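Local coordinates for uncharacterized protein (Bacteroides thetaiotaomicron, PDB 4QNI) that is of unknown function but, as a two-domain, probable lipoprotein of a gut bacterium, may serve as an auxiliary nutrient-binding protein, at residues L52-S57 with E108-K113; A74-I79 with K160-I165; G258-K263 with I305-V310. All coordinates share one frame; numbering follows the deposited sequence.

Contact 1 (L52-S57 with E108-K113); sequences LPILVS and ESLQIK
Val56 and Ile112 meet tip to tip, and so do Ile54 and Leu110, in two purely apolar pairings that join strand 47-56 to strand 109-112. The two strands belong to different sheets, so they share no backbone ladder here; even at the pair whose CA atoms come nearest, Val56 and Ile112, the separation is 8.2 Å, and branched side chains bridge it.

Ile112 is the instructive one to follow outward. Its CB stands back, 4.4 Å from Val56 CG2. Ile112 CG1 makes the closest touch, 3.8 Å from Val56 CG2; anti to the carbonyl carbon, it is turned to the opposing strand. Ile112 CG2 lies 4.1 Å from Val56 CG2. At the tip, Ile112 CD1 is 4.0 Å from Val56 CG2, folded back by a chi2 of -76° rather than extended. That bend also brings Ile112 CD1 within 3.8 Å of Leu110 CD2 on its own strand, which links the two pairings. One valine methyl is thus met from one side by three carbons of the same isoleucine.

Ile54 behaves differently. Its chain is extended (chi2 178°), and Ile54 CD1 runs straight out to stop 3.9 Å from Leu110 CD2. Val70 and Ile142 of the mixed sheet also pack on Ile54, while Val68 packs on Ile112. Residues 54 to 56 pair with a strand of the second subunit, whose Ile13 packs on Ile54 and Val56.

No hydrogen bond or charge pair crosses the contact; all the touching atoms are carbons, and the backbones find their bonding partners in their own sheets and across the subunit interface. What these pairings add to the cohesion is therefore probably dispersion and the exclusion of water, forces that reward close fit but impose no bond direction.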
# COMPACT_ATOMS: atom_id res chain seq x y z
N LEU A 52 -28.59 11.53 1.18
CA LEU A 52 -27.21 11.32 1.63
C LEU A 52 -27.19 10.64 3.00
O LEU A 52 -27.63 11.23 3.98
CB LEU A 52 -26.46 12.67 1.65
CG LEU A 52 -24.99 12.67 2.11
CD1 LEU A 52 -24.07 12.12 1.02
CD2 LEU A 52 -24.56 14.08 2.50
N PRO A 53 -26.65 9.39 3.07
CA PRO A 53 -26.61 8.69 4.36
C PRO A 53 -25.65 9.31 5.38
O PRO A 53 -24.57 9.78 5.04
CB PRO A 53 -26.12 7.29 3.98
CG PRO A 53 -26.38 7.17 2.50
CD PRO A 53 -26.12 8.54 1.99
N ILE A 54 -26.09 9.30 6.64
CA ILE A 54 -25.35 9.77 7.80
C ILE A 54 -25.40 8.62 8.77
O ILE A 54 -26.50 8.14 9.09
CB ILE A 54 -25.92 11.09 8.37
CG1 ILE A 54 -25.64 12.29 7.41
CG2 ILE A 54 -25.39 11.34 9.79
CD1 ILE A 54 -26.19 13.58 7.84
N LEU A 55 -24.23 8.14 9.18
CA LEU A 55 -24.10 7.00 10.07
C LEU A 55 -23.89 7.43 11.52
O LEU A 55 -23.19 8.40 11.79
CB LEU A 55 -22.95 6.10 9.59
CG LEU A 55 -22.98 5.64 8.12
CD1 LEU A 55 -21.66 4.97 7.73
CD2 LEU A 55 -24.16 4.71 7.84
N VAL A 56 -24.54 6.71 12.43
CA VAL A 56 -24.51 6.98 13.88
C VAL A 56 -24.19 5.71 14.65
O VAL A 56 -24.88 4.71 14.49
CB VAL A 56 -25.86 7.57 14.38
CG1 VAL A 56 -25.73 8.10 15.80
CG2 VAL A 56 -26.40 8.65 13.45
N SER A 57 -23.20 5.78 15.54
CA SER A 57 -22.83 4.70 16.47
C SER A 57 -23.67 4.82 17.79
O SER A 57 -24.31 5.84 18.02
CB SER A 57 -21.34 4.77 16.78
OG SER A 57 -21.05 5.97 17.49
N GLU A 108 -30.52 21.88 7.79
CA GLU A 108 -29.33 22.14 8.60
C GLU A 108 -29.36 21.23 9.83
O GLU A 108 -28.37 21.16 10.55
CB GLU A 108 -29.25 23.61 9.00
CG GLU A 108 -28.45 24.44 8.01
CD GLU A 108 -28.74 25.93 8.07
OE1 GLU A 108 -28.29 26.59 9.04
OE2 GLU A 108 -29.43 26.44 7.16
N SER A 109 -30.46 20.49 10.00
CA SER A 109 -30.68 19.60 11.13
C SER A 109 -31.39 18.31 10.67
O SER A 109 -32.35 18.36 9.90
CB SER A 109 -31.48 20.34 12.20
OG SER A 109 -32.27 19.49 13.02
N LEU A 110 -30.92 17.15 11.17
CA LEU A 110 -31.50 15.86 10.83
C LEU A 110 -31.74 15.03 12.09
O LEU A 110 -30.85 14.88 12.91
CB LEU A 110 -30.59 15.10 9.83
CG LEU A 110 -31.02 13.68 9.47
CD1 LEU A 110 -32.24 13.68 8.53
CD2 LEU A 110 -29.86 12.86 8.93
N GLN A 111 -32.94 14.45 12.21
CA GLN A 111 -33.28 13.59 13.34
C GLN A 111 -33.00 12.13 13.00
O GLN A 111 -33.31 11.68 11.89
CB GLN A 111 -34.76 13.76 13.71
CG GLN A 111 -35.16 15.17 14.14
CD GLN A 111 -34.87 15.49 15.59
OE1 GLN A 111 -34.59 16.64 15.94
NE2 GLN A 111 -34.97 14.50 16.48
N ILE A 112 -32.42 11.39 13.96
CA ILE A 112 -32.17 9.95 13.83
C ILE A 112 -33.05 9.27 14.88
O ILE A 112 -32.99 9.65 16.05
CB ILE A 112 -30.66 9.53 13.97
CG1 ILE A 112 -29.67 10.51 13.29
CG2 ILE A 112 -30.42 8.07 13.57
CD1 ILE A 112 -29.55 10.47 11.81
N LYS A 113 -33.87 8.28 14.47
CA LYS A 113 -34.75 7.54 15.39
C LYS A 113 -33.90 6.77 16.41
O LYS A 113 -32.80 6.32 16.09
CB LYS A 113 -35.69 6.59 14.63

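Contact 2 (A74-I79 with K160-I165); sequences ADTLNI and KAILRI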
# COMPACT_ATOMS: atom_id res chain seq x y z
N ALA A 74 -17.09 25.57 3.46
CA ALA A 74 -16.28 26.24 2.44
C ALA A 74 -14.77 26.19 2.79
O ALA A 74 -13.95 26.11 1.88
CB ALA A 74 -16.74 27.68 2.28
N ASP A 75 -14.45 26.11 4.09
CA ASP A 75 -13.06 26.04 4.60
C ASP A 75 -12.33 24.84 4.10
O ASP A 75 -11.26 25.01 3.52
CB ASP A 75 -13.02 26.03 6.14
CG ASP A 75 -13.24 27.37 6.78
OD1 ASP A 75 -12.73 28.38 6.24
OD2 ASP A 75 -13.87 27.41 7.86
N THR A 76 -12.89 23.63 4.27
CA THR A 76 -12.26 22.38 3.81
C THR A 76 -12.09 22.41 2.27
O THR A 76 -11.06 21.98 1.77
CB THR A 76 -13.09 21.18 4.28
OG1 THR A 76 -13.18 21.24 5.71
CG2 THR A 76 -12.48 19.84 3.89
N LEU A 77 -13.09 22.94 1.54
CA LEU A 77 -13.00 23.05 0.09
C LEU A 77 -11.84 23.99 -0.28
O LEU A 77 -11.05 23.65 -1.16
CB LEU A 77 -14.34 23.55 -0.51
CG LEU A 77 -14.39 23.74 -2.03
CD1 LEU A 77 -13.94 22.49 -2.77
CD2 LEU A 77 -15.79 24.13 -2.47
N ASN A 78 -11.73 25.14 0.41
CA ASN A 78 -10.62 26.08 0.16
C ASN A 78 -9.25 25.43 0.36
O ASN A 78 -8.41 25.55 -0.52
CB ASN A 78 -10.75 27.31 1.03
CG ASN A 78 -11.87 28.21 0.59
OD1 ASN A 78 -12.37 28.12 -0.54
ND2 ASN A 78 -12.31 29.08 1.47
N ILE A 79 -9.04 24.72 1.50
CA ILE A 79 -7.77 23.99 1.78
C ILE A 79 -7.51 23.01 0.63
O ILE A 79 -6.42 23.02 0.05
CB ILE A 79 -7.78 23.27 3.15
CG1 ILE A 79 -8.19 24.17 4.34
CG2 ILE A 79 -6.48 22.48 3.42
CD1 ILE A 79 -7.32 25.26 4.64
N LYS A 160 -16.69 14.92 7.29
CA LYS A 160 -16.72 15.88 6.20
C LYS A 160 -17.00 15.21 4.88
O LYS A 160 -16.51 14.12 4.62
CB LYS A 160 -15.39 16.67 6.15
CG LYS A 160 -15.43 17.86 7.11
CD LYS A 160 -14.10 18.18 7.70
CE LYS A 160 -14.08 19.49 8.44
NZ LYS A 160 -15.18 19.61 9.44
N ALA A 161 -17.81 15.87 4.04
CA ALA A 161 -18.19 15.36 2.73
C ALA A 161 -18.03 16.47 1.66
O ALA A 161 -18.77 17.46 1.68
CB ALA A 161 -19.64 14.85 2.77
N ILE A 162 -17.05 16.30 0.75
CA ILE A 162 -16.80 17.21 -0.36
C ILE A 162 -17.38 16.49 -1.56
O ILE A 162 -16.77 15.56 -2.08
CB ILE A 162 -15.30 17.58 -0.47
CG1 ILE A 162 -14.70 18.13 0.84
CG2 ILE A 162 -15.03 18.51 -1.64
CD1 ILE A 162 -15.50 19.27 1.64
N LEU A 163 -18.64 16.85 -1.93
CA LEU A 163 -19.36 16.11 -2.97
C LEU A 163 -19.31 16.75 -4.35
O LEU A 163 -19.93 17.78 -4.60
CB LEU A 163 -20.83 15.83 -2.58
CG LEU A 163 -21.14 15.40 -1.13
CD1 LEU A 163 -22.63 15.52 -0.82
CD2 LEU A 163 -20.58 14.00 -0.81
N ARG A 164 -18.57 16.10 -5.26
CA ARG A 164 -18.55 16.49 -6.66
C ARG A 164 -19.86 16.01 -7.23
O ARG A 164 -20.09 14.78 -7.30
CB ARG A 164 -17.35 15.92 -7.42
CG ARG A 164 -17.40 16.23 -8.92
CD ARG A 164 -16.86 17.61 -9.24
NE ARG A 164 -16.99 17.96 -10.66
CZ ARG A 164 -16.06 17.76 -11.59
NH1 ARG A 164 -14.94 17.12 -11.30
NH2 ARG A 164 -16.27 18.16 -12.83
N ILE A 165 -20.77 16.95 -7.49
CA ILE A 165 -22.09 16.59 -7.98
C ILE A 165 -22.09 16.47 -9.47
O ILE A 165 -21.78 17.44 -10.18
CB ILE A 165 -23.18 17.59 -7.52
CG1 ILE A 165 -23.18 17.80 -5.98
CG2 ILE A 165 -24.56 17.20 -8.09
CD1 ILE A 165 -23.42 16.60 -5.16
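Thr76 turns its two branches to two different neighbours on strand 160-168. With chi1 at -57°, CG2 is anti to the backbone N and drops onto Ile162, 3.8 Å from its CD1, while OG1 stays beside the backbone N and lies over the Lys160 chain, 3.4 Å from CE. That second approach is a contact, not a bond: the hydroxyl is hydrogen-bonded to Asp73, just before the helix. Lys160 is bent at chi2 and again at chi4, which curls its methylenes past the threonine; outside the two segments, its ammonium makes a long, weak ion pair with Asp73. With the hydroxyl and methyl of Thr76 gone, as in an alanine here, Asp73 would probably lose its hydroxyl mate and a gap would open beside Ile162 CD1.

Ile162 divides its branches as well. CG1 carries CD1 under Thr76, and Ile162 CG2 faces Leu77, whose CD1 lies 4.3 Å away in a looser touch. Pro139, on the neighbouring strand 135-142, packs against both Ile162 and Leu77.

The segment axes come within 9.2 Å and are inclined at 66°. This is helix-on-sheet packing: a helix laid slantwise over a mixed beta sheet in the N-terminal half of the protein.

Contact 3 (G258-K263 with I305-V310); sequences GFELNK and IIRYHV
Arg307 and Gly258 are joined by the hydrogen bonds of this contact, both of them accepted by one carbonyl oxygen. The guanidinium comes end-on: Arg307 NH1 lies 2.7 Å from Gly258 O and Arg307 NH2 2.9 Å from it. The oxygen sits in the guanidinium plane, between the two nitrogens. Sharing one acceptor costs straightness, with N-H...O angles of 150° at NH1 and 139° at NH2. NH2 approaches nearly along the C=O axis, whereas NH1 is tilted out of the carbonyl plane. The side chain gets there by being extended from CG to NE, with CG anti to the backbone N (chi1 -174°). NH1 has a second partner in Asn297 OD1, which would further restrict the rotation of the group.

Steric contacts come next. Glu260 crosses the guanidinium at its edge, its CB 3.6 Å from Arg307 NH2. Gly258 has a positive phi, and a CB there would point into the tight space beside Arg307 NH1, so glycine suits the site twice over.

Electrostatics are looser. The Glu260 chain bends at chi2 and carries its carboxylate away, leaving OE1 5.4 Å from Arg307 NH2; the opposite charges may attract, but they form no salt bridge.

The two strands do not pair with each other. Strand 282-298 runs between them, hydrogen-bonded through Tyr295 to Glu260 and through Phe296 to Tyr308, and the Arg307 side chain touches Tyr295. Here Arg307 reaches past the middle strand of a three-stranded antiparallel meander (260-275, 282-298, 306-321) to the loop that leads into its first strand, within the large antiparallel sheet of the C-terminal domain.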
# COMPACT_ATOMS: atom_id res chain seq x y z
N GLY A 258 -12.66 28.85 -34.35
CA GLY A 258 -12.73 28.42 -35.75
C GLY A 258 -13.39 27.08 -35.94
O GLY A 258 -12.90 26.24 -36.71
N PHE A 259 -14.47 26.83 -35.17
CA PHE A 259 -15.24 25.59 -35.17
C PHE A 259 -15.90 25.42 -36.52
O PHE A 259 -16.39 26.39 -37.10
CB PHE A 259 -16.28 25.58 -34.03
CG PHE A 259 -17.14 24.34 -33.96
CD1 PHE A 259 -16.68 23.18 -33.34
CD2 PHE A 259 -18.42 24.33 -34.52
CE1 PHE A 259 -17.47 22.04 -33.28
CE2 PHE A 259 -19.22 23.19 -34.44
CZ PHE A 259 -18.74 22.05 -33.83
N GLU A 260 -15.83 24.19 -37.05
CA GLU A 260 -16.37 23.83 -38.35
C GLU A 260 -16.83 22.39 -38.34
O GLU A 260 -16.06 21.49 -38.01
CB GLU A 260 -15.32 24.03 -39.46
CG GLU A 260 -15.30 25.42 -40.07
CD GLU A 260 -16.24 25.66 -41.24
OE1 GLU A 260 -16.14 24.91 -42.24
OE2 GLU A 260 -17.03 26.63 -41.18
N LEU A 261 -18.08 22.17 -38.67
CA LEU A 261 -18.58 20.82 -38.80
C LEU A 261 -18.38 20.32 -40.20
O LEU A 261 -18.51 21.09 -41.15
CB LEU A 261 -20.07 20.74 -38.49
CG LEU A 261 -20.46 20.77 -37.05
CD1 LEU A 261 -21.95 21.01 -36.95
CD2 LEU A 261 -20.05 19.47 -36.33
N ASN A 262 -18.11 19.03 -40.33
CA ASN A 262 -18.06 18.41 -41.63
C ASN A 262 -19.52 18.22 -42.04
O ASN A 262 -20.29 17.61 -41.29
CB ASN A 262 -17.28 17.13 -41.59
CG ASN A 262 -17.13 16.47 -42.93
OD1 ASN A 262 -18.07 15.83 -43.43
ND2 ASN A 262 -15.96 16.61 -43.55
N LYS A 263 -19.92 18.84 -43.15
CA LYS A 263 -21.30 18.83 -43.64
C LYS A 263 -21.69 17.57 -44.46
O LYS A 263 -22.87 17.41 -44.77
CB LYS A 263 -21.52 20.10 -44.48
N ILE A 305 -1.70 28.71 -33.16
CA ILE A 305 -2.97 28.08 -33.55
C ILE A 305 -2.70 26.64 -34.03
O ILE A 305 -2.00 26.45 -35.04
CB ILE A 305 -3.73 28.91 -34.64
CG1 ILE A 305 -3.65 30.47 -34.51
CG2 ILE A 305 -5.15 28.42 -34.87
CD1 ILE A 305 -4.22 31.18 -33.21
N ILE A 306 -3.26 25.65 -33.32
CA ILE A 306 -3.20 24.22 -33.65
C ILE A 306 -4.60 23.77 -34.03
O ILE A 306 -5.44 23.58 -33.15
CB ILE A 306 -2.61 23.35 -32.52
CG1 ILE A 306 -1.33 23.95 -31.91
CG2 ILE A 306 -2.39 21.90 -33.01
CD1 ILE A 306 -1.01 23.44 -30.57
N ARG A 307 -4.84 23.62 -35.34
CA ARG A 307 -6.14 23.22 -35.87
C ARG A 307 -6.30 21.70 -35.81
O ARG A 307 -5.57 20.96 -36.49
CB ARG A 307 -6.35 23.75 -37.28
CG ARG A 307 -7.75 23.47 -37.79
CD ARG A 307 -8.15 24.49 -38.83
NE ARG A 307 -9.55 24.38 -39.22
CZ ARG A 307 -10.57 24.90 -38.54
NH1 ARG A 307 -10.35 25.56 -37.40
NH2 ARG A 307 -11.81 24.78 -38.99
N TYR A 308 -7.25 21.24 -35.00
CA TYR A 308 -7.52 19.81 -34.84
C TYR A 308 -8.71 19.35 -35.63
O TYR A 308 -9.68 20.09 -35.76
CB TYR A 308 -7.77 19.46 -33.38
CG TYR A 308 -6.52 19.48 -32.53
CD1 TYR A 308 -5.65 18.40 -32.52
CD2 TYR A 308 -6.23 20.58 -31.72
CE1 TYR A 308 -4.51 18.40 -31.73
CE2 TYR A 308 -5.09 20.59 -30.92
CZ TYR A 308 -4.23 19.50 -30.93
OH TYR A 308 -3.10 19.48 -30.15
N HIS A 309 -8.62 18.11 -36.15
CA HIS A 309 -9.70 17.39 -36.78
C HIS A 309 -10.08 16.25 -35.83
O HIS A 309 -9.29 15.33 -35.60
CB HIS A 309 -9.35 16.89 -38.19
CG HIS A 309 -10.51 16.29 -38.93
ND1 HIS A 309 -10.35 15.68 -40.16
CD2 HIS A 309 -11.83 16.24 -38.60
CE1 HIS A 309 -11.55 15.28 -40.54
NE2 HIS A 309 -12.48 15.59 -39.62
N VAL A 310 -11.27 16.35 -35.24
CA VAL A 310 -11.84 15.39 -34.29
C VAL A 310 -12.86 14.58 -35.06
O VAL A 310 -13.77 15.17 -35.65
CB VAL A 310 -12.45 16.14 -33.07
CG1 VAL A 310 -13.03 15.17 -32.04
CG2 VAL A 310 -11.41 17.08 -32.45

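In the fold
From the N terminus, strand 47-56 opens contact 1, and helix 74-85 opens contact 2 before residues 108-113 close the first loop. Residues 160-165 then close the second, so the two loops cross. Their centres are 19 Å apart, and they touch where Leu52 CD2 lies 4.1 Å from Leu163 CD1; between them they tie the three-stranded sheet and the helix to the mixed sheet. Contact 3 follows in series, closing a shorter loop within the ten-stranded sheet. It lies on the opposite side of the chain's centre, its nearest atoms about 20 Å from contact 2 and about 35 Å from contact 1. Contacts 2 and 3 both touch the third subunit.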